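Side-chain contacts in MmoQ Response regulator (Methylococcus capsulatus, PDB 3LJX), which is a response regulator that probably makes cyclic di-GMP from GTP, and is represented here by a portion containing its HDOD domain: residues A[70-73]-A[74-78]; A[145-148]-A[149-153]. All blocks are in the same frame, centred on the assembly; numbering follows the deposited sequence.

Contact 1 (A[70-73]-A[74-78]); sequences SVID and AIDLV
D73 OD1 accepts from a water, 2.9 Å away, that also donates to D76 OD2 one helical turn on, and it forms a salt bridge with K133. The two carboxylates bridged by this water do not bond to each other: D73 OD1 and D76 OD2 stay 4.0 Å apart. Their planes are turned 68° to each other; the water and K133 would be expected to ease the like-charge repulsion. The other oxygen of D73 faces back along the chain: S70 OG donates to D73 OD2 at 2.6 Å, arriving from above the carboxylate plane, 61° out of it. D73 N in turn donates to S70 OG at 3.1 Å. With chi1 of -67°, D73 keeps CG beside its own backbone N, which is why carboxylate and amide reach the same hydroxyl. D76 has a similar first torsion and lays CG 3.3 Å from I72 O, the carbonyl that accepts D76 N. On the buried flank, I75 CG1 lies 3.4 Å from V71 O, while A74 rests on I53 and A57 of helix 47-58. Because S70 directly precedes helix 71-78, its hydroxyl taking the D73 amide is the signature of a serine N-cap, here opening a helix of the all-helical HDOD region.

Contact 2 (A[145-148]-A[149-153]); sequences GRLA and LATAW
Chi1 of T151 is -56°, which sets OG1 beside its own backbone N and anti to the carbonyl carbon, aiming the hydroxyl back one turn at L147. There OG1 donates to L147 O at 2.7 Å. The hydroxyl stands 39° out of the carbonyl plane, with a C=O...O angle of 141°, so it sits above the carbonyl and not on a lone pair. T151 N donates to L147 O as well, at 2.9 Å, and one residue thereby satisfies the same acceptor twice. L147 CD2 only grazes the hydroxyl, 4.2 Å from T151 OG1, as the leucine heads off to Y106 and Y109 of helix 106-125. This is the familiar i to i-4 bond of a threonine within a helix, made here in the last turn of helix 144-152 in the HDOD region. On a different flank L149 folds back, CG 3.6 Å from G145 O, the carbonyl that accepts L149 N at 3.1 Å; its side chain meets L184 of helix 181-191 and Y157 of helix 154-163. A148 also packs against helix 181-191, through L184 and L188. A152 N donates to A148 O at 2.8 Å.

Overall arrangement
From the N terminus, the chain forms helices 19-29, 36-43 and 47-58 before reaching contact 1 in helix 71-78, whose side chains meet helices 36-43, 47-58 and 80-88. Helices 80-88, 106-125 and 132-141 follow, and then contact 2 in helix 144-152, packed against helices 106-125, 154-163 and 181-191. Each contact joins consecutive residues of one helix, so neither closes a loop; they run in series, without nesting or crossing. The centres of contact 1 and contact 2 are about 26 Å apart. Their nearest atoms are about 14 Å apart, hence they do not touch. Contact 1 spans all of helix 71-78 with its N-cap, contact 2 all but the first residue of helix 144-152 and one beyond, both within the HDOD domain.

Contact 1 (A[70-73]-A[74-78])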
ATOM      1  N   SER A  70      -6.224   2.483  -9.393  1.00 25.98           N
ATOM      2  CA  SER A  70      -6.983   3.231  -8.399  1.00 27.68           C
ATOM      3  C   SER A  70      -8.411   2.683  -8.313  1.00 27.31           C
ATOM      4  O   SER A  70      -8.956   2.164  -9.299  1.00 23.92           O
ATOM      5  CB  SER A  70      -7.028   4.705  -8.774  1.00 28.64           C
ATOM      6  OG  SER A  70      -7.762   4.867  -9.974  1.00 31.45           O
ATOM      7  N   VAL A  71      -9.029   2.804  -7.142  1.00 25.85           N
ATOM      8  CA  VAL A  71     -10.390   2.319  -7.000  1.00 28.08           C
ATOM      9  C   VAL A  71     -11.312   3.003  -8.013  1.00 32.48           C
ATOM     10  O   VAL A  71     -12.154   2.349  -8.630  1.00 30.57           O
ATOM     11  CB  VAL A  71     -10.912   2.520  -5.585  1.00 27.44           C
ATOM     12  CG1 VAL A  71     -12.268   1.831  -5.413  1.00 23.07           C
ATOM     13  CG2 VAL A  71      -9.896   1.979  -4.581  1.00 29.66           C
ATOM     14  N   ILE A  72     -11.142   4.312  -8.213  1.00 30.31           N
ATOM     15  CA  ILE A  72     -12.043   5.025  -9.126  1.00 25.26           C
ATOM     16  C   ILE A  72     -11.881   4.521 -10.574  1.00 27.21           C
ATOM     17  O   ILE A  72     -12.865   4.376 -11.307  1.00 27.34           O
ATOM     18  CB  ILE A  72     -11.873   6.540  -9.041  1.00 29.31           C
ATOM     19  CG1 ILE A  72     -12.989   7.244  -9.814  1.00 36.68           C
ATOM     20  CG2 ILE A  72     -10.509   6.953  -9.557  1.00 27.25           C
ATOM     21  CD1 ILE A  72     -14.363   7.042  -9.221  1.00 39.24           C
ATOM     22  N   ASP A  73     -10.650   4.220 -10.979  1.00 24.92           N
ATOM     23  CA  ASP A  73     -10.442   3.628 -12.303  1.00 27.82           C
ATOM     24  C   ASP A  73     -11.004   2.211 -12.401  1.00 26.39           C
ATOM     25  O   ASP A  73     -11.537   1.820 -13.442  1.00 26.35           O
ATOM     26  CB  ASP A  73      -8.971   3.653 -12.696  1.00 29.59           C
ATOM     27  CG  ASP A  73      -8.462   5.063 -12.915  1.00 37.21           C
ATOM     28  OD1 ASP A  73      -9.224   5.883 -13.486  1.00 34.82           O
ATOM     29  OD2 ASP A  73      -7.310   5.351 -12.506  1.00 40.35           O
ATOM     30  N   ALA A  74     -10.895   1.441 -11.324  1.00 20.32           N
ATOM     31  CA  ALA A  74     -11.506   0.113 -11.329  1.00 24.60           C
ATOM     32  C   ALA A  74     -13.025   0.228 -11.538  1.00 25.14           C
ATOM     33  O   ALA A  74     -13.622  -0.511 -12.338  1.00 23.69           O
ATOM     34  CB  ALA A  74     -11.185  -0.640 -10.039  1.00 21.89           C
ATOM     35  N   ILE A  75     -13.645   1.169 -10.833  1.00 24.43           N
ATOM     36  CA  ILE A  75     -15.080   1.381 -10.961  1.00 29.58           C
ATOM     37  C   ILE A  75     -15.463   1.713 -12.407  1.00 33.23           C
ATOM     38  O   ILE A  75     -16.359   1.084 -12.966  1.00 36.38           O
ATOM     39  CB  ILE A  75     -15.570   2.500 -10.039  1.00 30.15           C
ATOM     40  CG1 ILE A  75     -15.530   2.048  -8.584  1.00 31.30           C
ATOM     41  CG2 ILE A  75     -16.984   2.884 -10.400  1.00 32.09           C
ATOM     42  CD1 ILE A  75     -16.010   3.123  -7.613  1.00 31.26           C
ATOM     43  N   ASP A  76     -14.778   2.686 -13.011  1.00 30.26           N
ATOM     44  CA  ASP A  76     -15.023   3.037 -14.417  1.00 30.25           C
ATOM     45  C   ASP A  76     -14.889   1.810 -15.307  1.00 29.81           C
ATOM     46  O   ASP A  76     -15.610   1.667 -16.283  1.00 29.80           O
ATOM     47  CB  ASP A  76     -14.035   4.102 -14.914  1.00 37.43           C
ATOM     48  CG  ASP A  76     -14.122   5.404 -14.131  1.00 54.42           C
ATOM     49  OD1 ASP A  76     -15.117   5.598 -13.394  1.00 60.12           O
ATOM     50  OD2 ASP A  76     -13.185   6.233 -14.251  1.00 59.67           O
ATOM     51  N   LEU A  77     -13.952   0.929 -14.975  1.00 28.24           N
ATOM     52  CA  LEU A  77     -13.671  -0.215 -15.830  1.00 32.89           C
ATOM     53  C   LEU A  77     -14.690  -1.351 -15.678  1.00 36.80           C
ATOM     54  O   LEU A  77     -15.275  -1.782 -16.669  1.00 38.55           O
ATOM     55  CB  LEU A  77     -12.253  -0.736 -15.584  1.00 34.40           C
ATOM     56  CG  LEU A  77     -11.861  -1.962 -16.406  1.00 36.50           C
ATOM     57  CD1 LEU A  77     -11.776  -1.585 -17.883  1.00 38.13           C
ATOM     58  CD2 LEU A  77     -10.537  -2.527 -15.915  1.00 34.94           C
ATOM     59  N   VAL A  78     -14.906  -1.831 -14.451  1.00 30.51           N
ATOM     60  CA  VAL A  78     -15.770  -2.997 -14.231  1.00 29.68           C
ATOM     61  C   VAL A  78     -17.212  -2.661 -13.789  1.00 29.79           C
ATOM     62  O   VAL A  78     -18.094  -3.516 -13.829  1.00 29.36           O
ATOM     63  CB  VAL A  78     -15.136  -4.009 -13.234  1.00 29.99           C
ATOM     64  CG1 VAL A  78     -13.811  -4.515 -13.767  1.00 30.58           C
ATOM     65  CG2 VAL A  78     -14.961  -3.385 -11.865  1.00 18.81           C
TER
HETATM   66  O   HOH W   1     -10.685   5.527 -15.914  1.00 37.08           O

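Contact 2 (A[145-148]-A[149-153])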
ATOM      1  N   GLY A 145       2.965  -6.242   2.164  1.00 17.08           N
ATOM      2  CA  GLY A 145       3.608  -7.476   2.571  1.00 18.41           C
ATOM      3  C   GLY A 145       3.688  -7.672   4.085  1.00 21.00           C
ATOM      4  O   GLY A 145       3.707  -8.807   4.564  1.00 20.17           O
ATOM      5  N   ARG A 146       3.735  -6.583   4.847  1.00 19.68           N
ATOM      6  CA  ARG A 146       3.764  -6.691   6.311  1.00 20.81           C
ATOM      7  C   ARG A 146       2.439  -7.232   6.826  1.00 24.63           C
ATOM      8  O   ARG A 146       2.412  -8.180   7.618  1.00 28.01           O
ATOM      9  CB  ARG A 146       4.028  -5.341   6.971  1.00 22.71           C
ATOM     10  CG  ARG A 146       5.388  -4.725   6.689  1.00 25.07           C
ATOM     11  CD  ARG A 146       5.560  -3.502   7.573  1.00 30.03           C
ATOM     12  NE  ARG A 146       6.789  -2.777   7.280  1.00 39.26           N
ATOM     13  CZ  ARG A 146       7.951  -2.958   7.907  1.00 44.51           C
ATOM     14  NH1 ARG A 146       8.072  -3.856   8.889  1.00 47.75           N
ATOM     15  NH2 ARG A 146       9.001  -2.229   7.552  1.00 39.88           N
ATOM     16  N   LEU A 147       1.346  -6.618   6.376  1.00 20.75           N
ATOM     17  CA  LEU A 147      -0.005  -7.087   6.691  1.00 24.63           C
ATOM     18  C   LEU A 147      -0.153  -8.577   6.343  1.00 23.34           C
ATOM     19  O   LEU A 147      -0.710  -9.354   7.115  1.00 22.21           O
ATOM     20  CB  LEU A 147      -1.027  -6.292   5.880  1.00 24.24           C
ATOM     21  CG  LEU A 147      -2.319  -5.768   6.511  1.00 28.20           C
ATOM     22  CD1 LEU A 147      -3.475  -6.081   5.606  1.00 23.46           C
ATOM     23  CD2 LEU A 147      -2.575  -6.281   7.933  1.00 30.03           C
ATOM     24  N   ALA A 148       0.341  -8.964   5.168  1.00 16.35           N
ATOM     25  CA  ALA A 148       0.204 -10.339   4.700  1.00 18.90           C
ATOM     26  C   ALA A 148       0.918 -11.359   5.590  1.00 19.85           C
ATOM     27  O   ALA A 148       0.378 -12.416   5.869  1.00 22.14           O
ATOM     28  CB  ALA A 148       0.679 -10.462   3.260  1.00 17.82           C
ATOM     29  N   LEU A 149       2.131 -11.052   6.038  1.00 18.87           N
ATOM     30  CA  LEU A 149       2.831 -11.995   6.897  1.00 22.14           C
ATOM     31  C   LEU A 149       2.124 -12.106   8.242  1.00 23.14           C
ATOM     32  O   LEU A 149       1.988 -13.204   8.787  1.00 24.48           O
ATOM     33  CB  LEU A 149       4.266 -11.544   7.129  1.00 23.59           C
ATOM     34  CG  LEU A 149       5.233 -11.782   5.988  1.00 24.42           C
ATOM     35  CD1 LEU A 149       6.630 -11.248   6.376  1.00 25.53           C
ATOM     36  CD2 LEU A 149       5.259 -13.262   5.666  1.00 21.79           C
ATOM     37  N   ALA A 150       1.701 -10.959   8.786  1.00 18.13           N
ATOM     38  CA  ALA A 150       1.024 -10.918  10.077  1.00 20.28           C
ATOM     39  C   ALA A 150      -0.274 -11.724  10.000  1.00 25.31           C
ATOM     40  O   ALA A 150      -0.653 -12.402  10.942  1.00 25.97           O
ATOM     41  CB  ALA A 150       0.729  -9.470  10.483  1.00 19.85           C
ATOM     42  N   THR A 151      -0.944 -11.649   8.856  1.00 23.29           N
ATOM     43  CA  THR A 151      -2.180 -12.375   8.653  1.00 18.24           C
ATOM     44  C   THR A 151      -1.949 -13.873   8.447  1.00 23.17           C
ATOM     45  O   THR A 151      -2.653 -14.698   9.030  1.00 27.77           O
ATOM     46  CB  THR A 151      -2.934 -11.821   7.448  1.00 18.16           C
ATOM     47  OG1 THR A 151      -3.144 -10.421   7.634  1.00 20.56           O
ATOM     48  CG2 THR A 151      -4.281 -12.516   7.310  1.00 19.85           C
ATOM     49  N   ALA A 152      -0.958 -14.215   7.627  1.00 21.27           N
ATOM     50  CA  ALA A 152      -0.662 -15.609   7.287  1.00 22.33           C
ATOM     51  C   ALA A 152      -0.102 -16.395   8.471  1.00 25.41           C
ATOM     52  O   ALA A 152      -0.556 -17.505   8.749  1.00 23.77           O
ATOM     53  CB  ALA A 152       0.311 -15.687   6.099  1.00 16.11           C
ATOM     54  N   TRP A 153       0.879 -15.822   9.166  1.00 24.81           N
ATOM     55  CA  TRP A 153       1.557 -16.549  10.243  1.00 28.24           C
ATOM     56  C   TRP A 153       1.576 -15.764  11.558  1.00 26.69           C
ATOM     57  O   TRP A 153       2.635 -15.394  12.048  1.00 29.25           O
ATOM     58  CB  TRP A 153       2.984 -16.904   9.824  1.00 23.33           C
ATOM     59  CG  TRP A 153       3.059 -17.637   8.537  1.00 25.96           C
ATOM     60  CD1 TRP A 153       3.331 -17.110   7.304  1.00 28.15           C
ATOM     61  CD2 TRP A 153       2.858 -19.041   8.338  1.00 28.99           C
ATOM     62  NE1 TRP A 153       3.311 -18.105   6.351  1.00 29.68           N
ATOM     63  CE2 TRP A 153       3.027 -19.297   6.962  1.00 27.49           C
ATOM     64  CE3 TRP A 153       2.564 -20.108   9.196  1.00 29.14           C
ATOM     65  CZ2 TRP A 153       2.898 -20.569   6.420  1.00 31.45           C
ATOM     66  CZ3 TRP A 153       2.440 -21.377   8.656  1.00 30.19           C
ATOM     67  CH2 TRP A 153       2.604 -21.599   7.280  1.00 29.58           C
TER